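PDB 5HAX: nucleoporin NUP170 from Chaetomium thermophilum, which probably serves as a structural scaffold nucleoporin in the inner ring of the nuclear pore complex. Local coordinates for residues 75-80 with 95-100; 79-84 with 131-136; 143-148 with 185-190. All blocks are in the same frame, centred on the assembly; numbering follows the deposited sequence.

Contact 1: residues 75-80 with 95-100; sequences LGLFAE and WDYTHP
Leu75 and Leu77 meet Trp95 and Tyr97 in an apolar contact within a single blade of the propeller, between strands 73-78 and 91-96, which are separated by strand 83-88. No hydrogen bond links the two segments directly; each pairs with the middle strand, and side chains meet across it. The indole of Trp95 lies over Ala84 and also touches Ala86, and its CH2 edge receives Leu75 CD2 at 4.4 Å, close to the ring plane. Leu77 makes the tighter approach: its CD2 stands 3.7 Å from Tyr97 CE2, oblique to the ring, and the two side chains cross at about a right angle. Tyr97 is turned inward with CG between its backbone N and carbonyl carbon (chi1 63°), which carries OH to 4.2 Å from Ala79 CA. At the end of the strand, Asp96 OD1 takes two bonds from Thr98, from N at 3.1 Å (an Asx turn) and from OG1 at 2.8 Å, within a type I turn from Asp96 to His99. Both leucines and Tyr97 also touch strand 473-478 of another sheet. A four-stranded antiparallel sheet packed on its neighbour fits a blade of the family's beta-propeller.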
loop_
_atom_site.group_PDB
_atom_site.type_symbol
_atom_site.label_atom_id
_atom_site.label_comp_id
_atom_site.label_asym_id
_atom_site.label_seq_id
_atom_site.Cartn_x
_atom_site.Cartn_y
_atom_site.Cartn_z
ATOM N N LEU A 75 -23.561 7.135 -3.828
ATOM C CA LEU A 75 -22.699 6.897 -2.676
ATOM C C LEU A 75 -21.241 6.856 -3.117
ATOM O O LEU A 75 -20.935 6.534 -4.269
ATOM C CB LEU A 75 -23.047 5.574 -1.978
ATOM C CG LEU A 75 -24.400 5.481 -1.274
ATOM C CD1 LEU A 75 -24.723 4.040 -0.908
ATOM C CD2 LEU A 75 -24.399 6.355 -0.036
ATOM N N GLY A 76 -20.339 7.171 -2.185
ATOM C CA GLY A 76 -18.914 7.147 -2.472
ATOM C C GLY A 76 -18.089 7.102 -1.204
ATOM O O GLY A 76 -18.604 7.237 -0.091
ATOM N N LEU A 77 -16.780 6.926 -1.395
ATOM C CA LEU A 77 -15.835 6.692 -0.309
ATOM C C LEU A 77 -14.726 7.736 -0.310
ATOM O O LEU A 77 -14.204 8.100 -1.368
ATOM C CB LEU A 77 -15.192 5.305 -0.427
ATOM C CG LEU A 77 -15.555 4.242 0.609
ATOM C CD1 LEU A 77 -14.799 2.956 0.311
ATOM C CD2 LEU A 77 -15.263 4.709 2.026
ATOM N N PHE A 78 -14.369 8.198 0.886
ATOM C CA PHE A 78 -13.130 8.936 1.137
ATOM C C PHE A 78 -12.271 8.098 2.084
ATOM O O PHE A 78 -12.056 8.468 3.242
ATOM C CB PHE A 78 -13.415 10.334 1.729
ATOM C CG PHE A 78 -14.116 11.277 0.785
ATOM C CD1 PHE A 78 -14.022 11.122 -0.589
ATOM C CD2 PHE A 78 -14.865 12.331 1.282
ATOM C CE1 PHE A 78 -14.665 11.998 -1.446
ATOM C CE2 PHE A 78 -15.511 13.207 0.431
ATOM C CZ PHE A 78 -15.411 13.040 -0.934
ATOM N N ALA A 79 -11.779 6.964 1.581
ATOM C CA ALA A 79 -11.091 5.997 2.430
ATOM C C ALA A 79 -9.816 6.556 3.052
ATOM O O ALA A 79 -9.377 6.047 4.090
ATOM C CB ALA A 79 -10.759 4.740 1.622
ATOM N N GLU A 80 -9.214 7.583 2.447
ATOM C CA GLU A 80 -7.963 8.126 2.969
ATOM C C GLU A 80 -8.143 8.735 4.354
ATOM O O GLU A 80 -7.189 8.778 5.141
ATOM C CB GLU A 80 -7.412 9.178 2.004
ATOM C CG GLU A 80 -6.025 9.699 2.362
ATOM C CD GLU A 80 -5.673 10.973 1.619
ATOM O OE1 GLU A 80 -6.095 11.120 0.451
ATOM O OE2 GLU A 80 -4.982 11.833 2.208
ATOM N N TRP A 95 -19.950 11.712 6.386
ATOM C CA TRP A 95 -19.929 11.191 7.747
ATOM C C TRP A 95 -18.732 10.269 7.936
ATOM O O TRP A 95 -18.276 9.613 6.997
ATOM C CB TRP A 95 -21.230 10.452 8.086
ATOM C CG TRP A 95 -21.358 9.085 7.476
ATOM C CD1 TRP A 95 -20.990 7.897 8.041
ATOM C CD2 TRP A 95 -21.912 8.764 6.195
ATOM N NE1 TRP A 95 -21.275 6.858 7.187
ATOM C CE2 TRP A 95 -21.842 7.364 6.047
ATOM C CE3 TRP A 95 -22.457 9.525 5.156
ATOM C CZ2 TRP A 95 -22.294 6.712 4.904
ATOM C CZ3 TRP A 95 -22.906 8.873 4.022
ATOM C CH2 TRP A 95 -22.821 7.481 3.905
ATOM N N ASP A 96 -18.234 10.238 9.171
ATOM C CA ASP A 96 -17.126 9.372 9.562
ATOM C C ASP A 96 -17.672 7.977 9.850
ATOM O O ASP A 96 -18.374 7.770 10.846
ATOM C CB ASP A 96 -16.422 9.960 10.783
ATOM C CG ASP A 96 -15.429 9.004 11.413
ATOM O OD1 ASP A 96 -14.864 8.151 10.697
ATOM O OD2 ASP A 96 -15.209 9.113 12.637
ATOM N N TYR A 97 -17.353 7.012 8.983
ATOM C CA TYR A 97 -17.917 5.675 9.119
ATOM C C TYR A 97 -17.244 4.848 10.207
ATOM O O TYR A 97 -17.784 3.804 10.583
ATOM C CB TYR A 97 -17.852 4.923 7.784
ATOM C CG TYR A 97 -16.457 4.673 7.241
ATOM C CD1 TYR A 97 -15.651 3.673 7.769
ATOM C CD2 TYR A 97 -15.962 5.419 6.180
ATOM C CE1 TYR A 97 -14.384 3.438 7.269
ATOM C CE2 TYR A 97 -14.698 5.188 5.671
ATOM C CZ TYR A 97 -13.914 4.200 6.221
ATOM O OH TYR A 97 -12.656 3.970 5.716
ATOM N N THR A 98 -16.090 5.280 10.722
ATOM C CA THR A 98 -15.474 4.589 11.849
ATOM C C THR A 98 -16.169 4.910 13.164
ATOM O O THR A 98 -16.057 4.132 14.118
ATOM C CB THR A 98 -13.990 4.955 11.961
ATOM O OG1 THR A 98 -13.857 6.289 12.464
ATOM C CG2 THR A 98 -13.295 4.845 10.606
ATOM N N HIS A 99 -16.883 6.031 13.230
ATOM C CA HIS A 99 -17.583 6.456 14.432
ATOM C C HIS A 99 -18.854 5.626 14.620
ATOM O O HIS A 99 -19.572 5.366 13.651
ATOM C CB HIS A 99 -17.930 7.941 14.334
ATOM C CG HIS A 99 -18.398 8.544 15.622
ATOM N ND1 HIS A 99 -19.666 8.341 16.118
ATOM C CD2 HIS A 99 -17.773 9.357 16.505
ATOM C CE1 HIS A 99 -19.800 8.995 17.258
ATOM N NE2 HIS A 99 -18.665 9.621 17.515
ATOM N N PRO A 100 -19.162 5.198 15.849
ATOM C CA PRO A 100 -20.322 4.310 16.036
ATOM C C PRO A 100 -21.662 5.002 15.849
ATOM O O PRO A 100 -22.622 4.351 15.416
ATOM C CB PRO A 100 -20.143 3.804 17.473
ATOM C CG PRO A 100 -19.370 4.878 18.152
ATOM C CD PRO A 100 -18.443 5.438 17.113
#

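Contact 2: residues 79-84 with 131-136; sequences AEIGYA and ITHVLV
His133 stands at the start of strand 133-139 and reaches across to the turn 79-82, where Ile81 packs against its ring and Glu80 accepts a hydrogen bond from its NE2. The tight part is the Ile81 side. With CG1 lying between the backbone N and the carbonyl carbon (chi1 57°), the branch methyl CG2 is the one presented to the imidazole, 3.8 Å from His133 CE1 and oblique to the ring; the two side chains run alongside each other with opposite sense. Leu119 touches both residues, Val148 lies against His133, and Leu160 adds to the packing around Ile81, so apolar side chains pack around the ring while its nitrogens meet polar partners.

The solvent side belongs to Glu80, which is exposed yet held by one directed bond. His133 NE2 donates to Glu80 OE2 over 3.1 Å, nearly straight (172°). The oxygen lies in the imidazole plane, whereas the donor stands well above the carboxylate plane, and the two planes are 63° apart. At the other ring nitrogen, His133 ND1 is hydrogen-bonded to Thr132 OG1 at 3.0 Å, and that hydroxyl is itself tied to Ala150 N. Held at both nitrogens, the ring has its rotation fixed; the nearby carboxylate could also raise its proton affinity.

Gly82 and Tyr83 form a G1 beta bulge opposite Phe78, Thr132 and His133 a classic bulge opposite Val148. The contact joins the turn between strands 73-78 and 83-88 to the following four-stranded sheet, consistent with neighbouring blades of a beta-propeller.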
loop_
_atom_site.group_PDB
_atom_site.type_symbol
_atom_site.label_atom_id
_atom_site.label_comp_id
_atom_site.label_asym_id
_atom_site.label_seq_id
_atom_site.Cartn_x
_atom_site.Cartn_y
_atom_site.Cartn_z
ATOM N N ALA A 79 -11.779 6.964 1.581
ATOM C CA ALA A 79 -11.091 5.997 2.430
ATOM C C ALA A 79 -9.816 6.556 3.052
ATOM O O ALA A 79 -9.377 6.047 4.090
ATOM C CB ALA A 79 -10.759 4.740 1.622
ATOM N N GLU A 80 -9.214 7.583 2.447
ATOM C CA GLU A 80 -7.963 8.126 2.969
ATOM C C GLU A 80 -8.143 8.735 4.354
ATOM O O GLU A 80 -7.189 8.778 5.141
ATOM C CB GLU A 80 -7.412 9.178 2.004
ATOM C CG GLU A 80 -6.025 9.699 2.362
ATOM C CD GLU A 80 -5.673 10.973 1.619
ATOM O OE1 GLU A 80 -6.095 11.120 0.451
ATOM O OE2 GLU A 80 -4.982 11.833 2.208
ATOM N N ILE A 81 -9.351 9.203 4.672
ATOM C CA ILE A 81 -9.643 9.884 5.925
ATOM C C ILE A 81 -10.769 9.205 6.694
ATOM O O ILE A 81 -11.247 9.745 7.691
ATOM C CB ILE A 81 -9.974 11.370 5.681
ATOM C CG1 ILE A 81 -11.152 11.496 4.709
ATOM C CG2 ILE A 81 -8.753 12.096 5.137
ATOM C CD1 ILE A 81 -11.713 12.896 4.599
ATOM N N GLY A 82 -11.207 8.032 6.245
ATOM C CA GLY A 82 -12.228 7.294 6.965
ATOM C C GLY A 82 -13.617 7.883 6.867
ATOM O O GLY A 82 -14.421 7.703 7.788
ATOM N N TYR A 83 -13.930 8.565 5.768
ATOM C CA TYR A 83 -15.235 9.175 5.562
ATOM C C TYR A 83 -15.919 8.568 4.344
ATOM O O TYR A 83 -15.264 8.137 3.390
ATOM C CB TYR A 83 -15.120 10.692 5.371
ATOM C CG TYR A 83 -15.093 11.473 6.663
ATOM C CD1 TYR A 83 -13.930 11.569 7.413
ATOM C CD2 TYR A 83 -16.229 12.118 7.129
ATOM C CE1 TYR A 83 -13.900 12.281 8.593
ATOM C CE2 TYR A 83 -16.210 12.835 8.311
ATOM C CZ TYR A 83 -15.041 12.914 9.039
ATOM O OH TYR A 83 -15.013 13.625 10.216
ATOM N N ALA A 84 -17.246 8.534 4.400
ATOM C CA ALA A 84 -18.101 8.199 3.272
ATOM C C ALA A 84 -19.020 9.381 2.993
ATOM O O ALA A 84 -19.140 10.305 3.802
ATOM C CB ALA A 84 -18.916 6.931 3.551
ATOM N N ILE A 131 -5.485 23.619 5.828
ATOM C CA ILE A 131 -6.366 23.016 4.832
ATOM C C ILE A 131 -5.634 21.818 4.237
ATOM O O ILE A 131 -4.610 21.970 3.567
ATOM C CB ILE A 131 -6.773 24.031 3.756
ATOM C CG1 ILE A 131 -7.937 24.876 4.284
ATOM C CG2 ILE A 131 -7.185 23.332 2.457
ATOM C CD1 ILE A 131 -8.293 26.069 3.431
ATOM N N THR A 132 -6.163 20.621 4.489
ATOM C CA THR A 132 -5.508 19.381 4.100
ATOM C C THR A 132 -5.983 18.850 2.754
ATOM O O THR A 132 -5.236 18.125 2.085
ATOM C CB THR A 132 -5.743 18.314 5.173
ATOM O OG1 THR A 132 -7.150 18.142 5.377
ATOM C CG2 THR A 132 -5.100 18.726 6.489
ATOM N N HIS A 133 -7.205 19.188 2.341
ATOM C CA HIS A 133 -7.774 18.660 1.109
ATOM C C HIS A 133 -8.659 19.718 0.464
ATOM O O HIS A 133 -8.961 20.756 1.058
ATOM C CB HIS A 133 -8.599 17.392 1.363
ATOM C CG HIS A 133 -7.815 16.256 1.941
ATOM N ND1 HIS A 133 -7.667 16.069 3.298
ATOM C CD2 HIS A 133 -7.153 15.237 1.346
ATOM C CE1 HIS A 133 -6.939 14.988 3.514
ATOM N NE2 HIS A 133 -6.613 14.464 2.346
ATOM N N VAL A 134 -9.070 19.434 -0.768
ATOM C CA VAL A 134 -10.089 20.206 -1.470
ATOM C C VAL A 134 -11.220 19.256 -1.832
ATOM O O VAL A 134 -10.974 18.158 -2.348
ATOM C CB VAL A 134 -9.527 20.891 -2.731
ATOM C CG1 VAL A 134 -10.655 21.531 -3.548
ATOM C CG2 VAL A 134 -8.492 21.933 -2.349
ATOM N N LEU A 135 -12.449 19.678 -1.558
ATOM C CA LEU A 135 -13.641 18.918 -1.901
ATOM C C LEU A 135 -14.209 19.473 -3.202
ATOM O O LEU A 135 -14.594 20.645 -3.263
ATOM C CB LEU A 135 -14.672 19.000 -0.777
ATOM C CG LEU A 135 -15.979 18.229 -0.965
ATOM C CD1 LEU A 135 -15.738 16.730 -0.948
ATOM C CD2 LEU A 135 -16.972 18.621 0.114
ATOM N N VAL A 136 -14.246 18.638 -4.238
ATOM C CA VAL A 136 -14.780 19.017 -5.543
ATOM C C VAL A 136 -16.186 18.444 -5.656
ATOM O O VAL A 136 -16.379 17.231 -5.524
ATOM C CB VAL A 136 -13.890 18.510 -6.689
ATOM C CG1 VAL A 136 -14.375 19.071 -8.020
ATOM C CG2 VAL A 136 -12.435 18.879 -6.449
#

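Contact 3: residues 143-148 with 185-190; sequences IILLGV and GRIFLG
The carbonyl oxygen of Leu145, whose side chain meets Ile187 across this contact, is hydrogen-bonded by Thr165 OG1 from the adjoining strand 159-170. That polar grip stays inside its own sheet; between 143-148 and 185-190 there is no hydrogen bond at all. Strands 142-151 and 187-190 belong to separate four-stranded sheets and run in opposing directions here, with Ile143 opposite Leu189 and Leu145 opposite Ile187. The CA atoms of Ile143 and Leu189 are 9.8 Å apart, a spacing for side chains to fill. Ile143 and Leu189 do so tip to tip: Leu189 CD1 sits 4.1 Å from Ile143 CG1 and equally far from Ile143 CD1. Leu145 and Ile187 instead pass flank to flank, with Leu145 CD2 3.9 Å from Ile187 CD1. Ile187 holds its chain extended (chi2 171°), which brings that terminal methyl up to the leucine. Val136, Ile179 and Ile200 each touch two or three of these residues. Just before strand 187-190, Arg186 forms a salt bridge with Glu199 and a hydrogen bond to Lys261 O. The contact between these two segments is wholly aliphatic and buried, and with no hydrogen bond between them it probably rests on van der Waals packing and the exclusion of water.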
loop_
_atom_site.group_PDB
_atom_site.type_symbol
_atom_site.label_atom_id
_atom_site.label_comp_id
_atom_site.label_asym_id
_atom_site.label_seq_id
_atom_site.Cartn_x
_atom_site.Cartn_y
_atom_site.Cartn_z
ATOM N N ILE A 143 -19.191 23.231 -11.237
ATOM C CA ILE A 143 -18.289 22.535 -10.325
ATOM C C ILE A 143 -17.918 23.503 -9.209
ATOM O O ILE A 143 -17.626 24.677 -9.464
ATOM C CB ILE A 143 -17.019 22.017 -11.030
ATOM C CG1 ILE A 143 -17.380 21.021 -12.139
ATOM C CG2 ILE A 143 -16.092 21.350 -10.019
ATOM C CD1 ILE A 143 -17.655 21.667 -13.481
ATOM N N ILE A 144 -17.907 22.999 -7.977
ATOM C CA ILE A 144 -17.721 23.813 -6.781
ATOM C C ILE A 144 -16.538 23.258 -5.999
ATOM O O ILE A 144 -16.446 22.043 -5.784
ATOM C CB ILE A 144 -18.992 23.823 -5.911
ATOM C CG1 ILE A 144 -20.194 24.300 -6.736
ATOM C CG2 ILE A 144 -18.797 24.711 -4.687
ATOM C CD1 ILE A 144 -21.532 23.973 -6.114
ATOM N N LEU A 145 -15.641 24.146 -5.577
ATOM C CA LEU A 145 -14.500 23.785 -4.744
ATOM C C LEU A 145 -14.752 24.241 -3.314
ATOM O O LEU A 145 -15.156 25.385 -3.085
ATOM C CB LEU A 145 -13.212 24.418 -5.268
ATOM C CG LEU A 145 -12.851 24.155 -6.729
ATOM C CD1 LEU A 145 -11.534 24.840 -7.062
ATOM C CD2 LEU A 145 -12.776 22.662 -7.013
ATOM N N LEU A 146 -14.508 23.345 -2.358
ATOM C CA LEU A 146 -14.603 23.660 -0.940
ATOM C C LEU A 146 -13.305 23.276 -0.249
ATOM O O LEU A 146 -12.747 22.204 -0.504
ATOM C CB LEU A 146 -15.772 22.928 -0.271
ATOM C CG LEU A 146 -17.182 23.298 -0.731
ATOM C CD1 LEU A 146 -18.212 22.474 0.025
ATOM C CD2 LEU A 146 -17.446 24.782 -0.541
ATOM N N GLY A 147 -12.827 24.161 0.620
ATOM C CA GLY A 147 -11.688 23.827 1.450
ATOM C C GLY A 147 -12.066 22.827 2.526
ATOM O O GLY A 147 -13.178 22.833 3.052
ATOM N N VAL A 148 -11.123 21.945 2.849
ATOM C CA VAL A 148 -11.340 20.886 3.827
ATOM C C VAL A 148 -10.158 20.845 4.782
ATOM O O VAL A 148 -9.001 20.980 4.366
ATOM C CB VAL A 148 -11.527 19.512 3.150
ATOM C CG1 VAL A 148 -11.731 18.425 4.202
ATOM C CG2 VAL A 148 -12.698 19.551 2.183
ATOM N N GLY A 185 -2.226 18.912 -6.672
ATOM C CA GLY A 185 -3.499 19.598 -6.594
ATOM C C GLY A 185 -4.187 19.862 -7.917
ATOM O O GLY A 185 -5.205 20.565 -7.931
ATOM N N ARG A 186 -3.669 19.337 -9.024
ATOM C CA ARG A 186 -4.349 19.491 -10.304
ATOM C C ARG A 186 -5.625 18.658 -10.319
ATOM O O ARG A 186 -5.641 17.522 -9.842
ATOM C CB ARG A 186 -3.429 19.074 -11.452
ATOM C CG ARG A 186 -2.148 19.885 -11.548
ATOM C CD ARG A 186 -1.320 19.486 -12.760
ATOM N NE ARG A 186 -1.927 19.931 -14.011
ATOM C CZ ARG A 186 -1.367 19.789 -15.211
ATOM N NH1 ARG A 186 -0.180 19.213 -15.333
ATOM N NH2 ARG A 186 -1.996 20.228 -16.292
ATOM N N ILE A 187 -6.694 19.227 -10.875
ATOM C CA ILE A 187 -8.026 18.622 -10.863
ATOM C C ILE A 187 -8.452 18.362 -12.304
ATOM O O ILE A 187 -8.577 19.304 -13.096
ATOM C CB ILE A 187 -9.048 19.525 -10.151
ATOM C CG1 ILE A 187 -8.629 19.763 -8.695
ATOM C CG2 ILE A 187 -10.441 18.909 -10.212
ATOM C CD1 ILE A 187 -9.454 20.819 -7.986
ATOM N N PHE A 188 -8.697 17.093 -12.634
ATOM C CA PHE A 188 -9.123 16.681 -13.966
ATOM C C PHE A 188 -10.538 16.108 -13.924
ATOM O O PHE A 188 -10.928 15.450 -12.954
ATOM C CB PHE A 188 -8.163 15.641 -14.553
ATOM C CG PHE A 188 -6.779 16.169 -14.820
ATOM C CD1 PHE A 188 -6.535 16.993 -15.905
ATOM C CD2 PHE A 188 -5.721 15.831 -13.992
ATOM C CE1 PHE A 188 -5.263 17.476 -16.156
ATOM C CE2 PHE A 188 -4.446 16.311 -14.239
ATOM C CZ PHE A 188 -4.217 17.135 -15.323
ATOM N N LEU A 189 -11.299 16.348 -14.999
ATOM C CA LEU A 189 -12.713 15.993 -15.067
ATOM C C LEU A 189 -13.029 15.244 -16.357
ATOM O O LEU A 189 -12.436 15.501 -17.408
ATOM C CB LEU A 189 -13.613 17.235 -15.007
ATOM C CG LEU A 189 -13.340 18.286 -13.933
ATOM C CD1 LEU A 189 -14.221 19.496 -14.193
ATOM C CD2 LEU A 189 -13.587 17.733 -12.539
ATOM N N GLY A 190 -14.001 14.335 -16.264
ATOM C CA GLY A 190 -14.517 13.590 -17.401
ATOM C C GLY A 190 -15.894 13.061 -17.062
ATOM O O GLY A 190 -16.328 13.106 -15.909
#

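Contact 1 stays inside the sheet that begins with strand 73-78, whereas contacts 2 and 3 join successive sheets, so together they run through three consecutive blades. Contacts 1 and 2 share Ala79 and Glu80 and touch directly, with centres 9 Å apart; contacts 2 and 3 meet through the pairing of strands 133-139 and 142-151, Leu135 N lying 2.8 Å from Leu146 O. Contacts 1 and 3 do not touch. All touching residues of contact 3 are buried, and its chemistry is purely aliphatic; contact 1, also mostly buried, adds aromatic rings. Only in contact 2 is one of the touching residues, Glu80, exposed, and only there does a hydrogen bond cross between the segments.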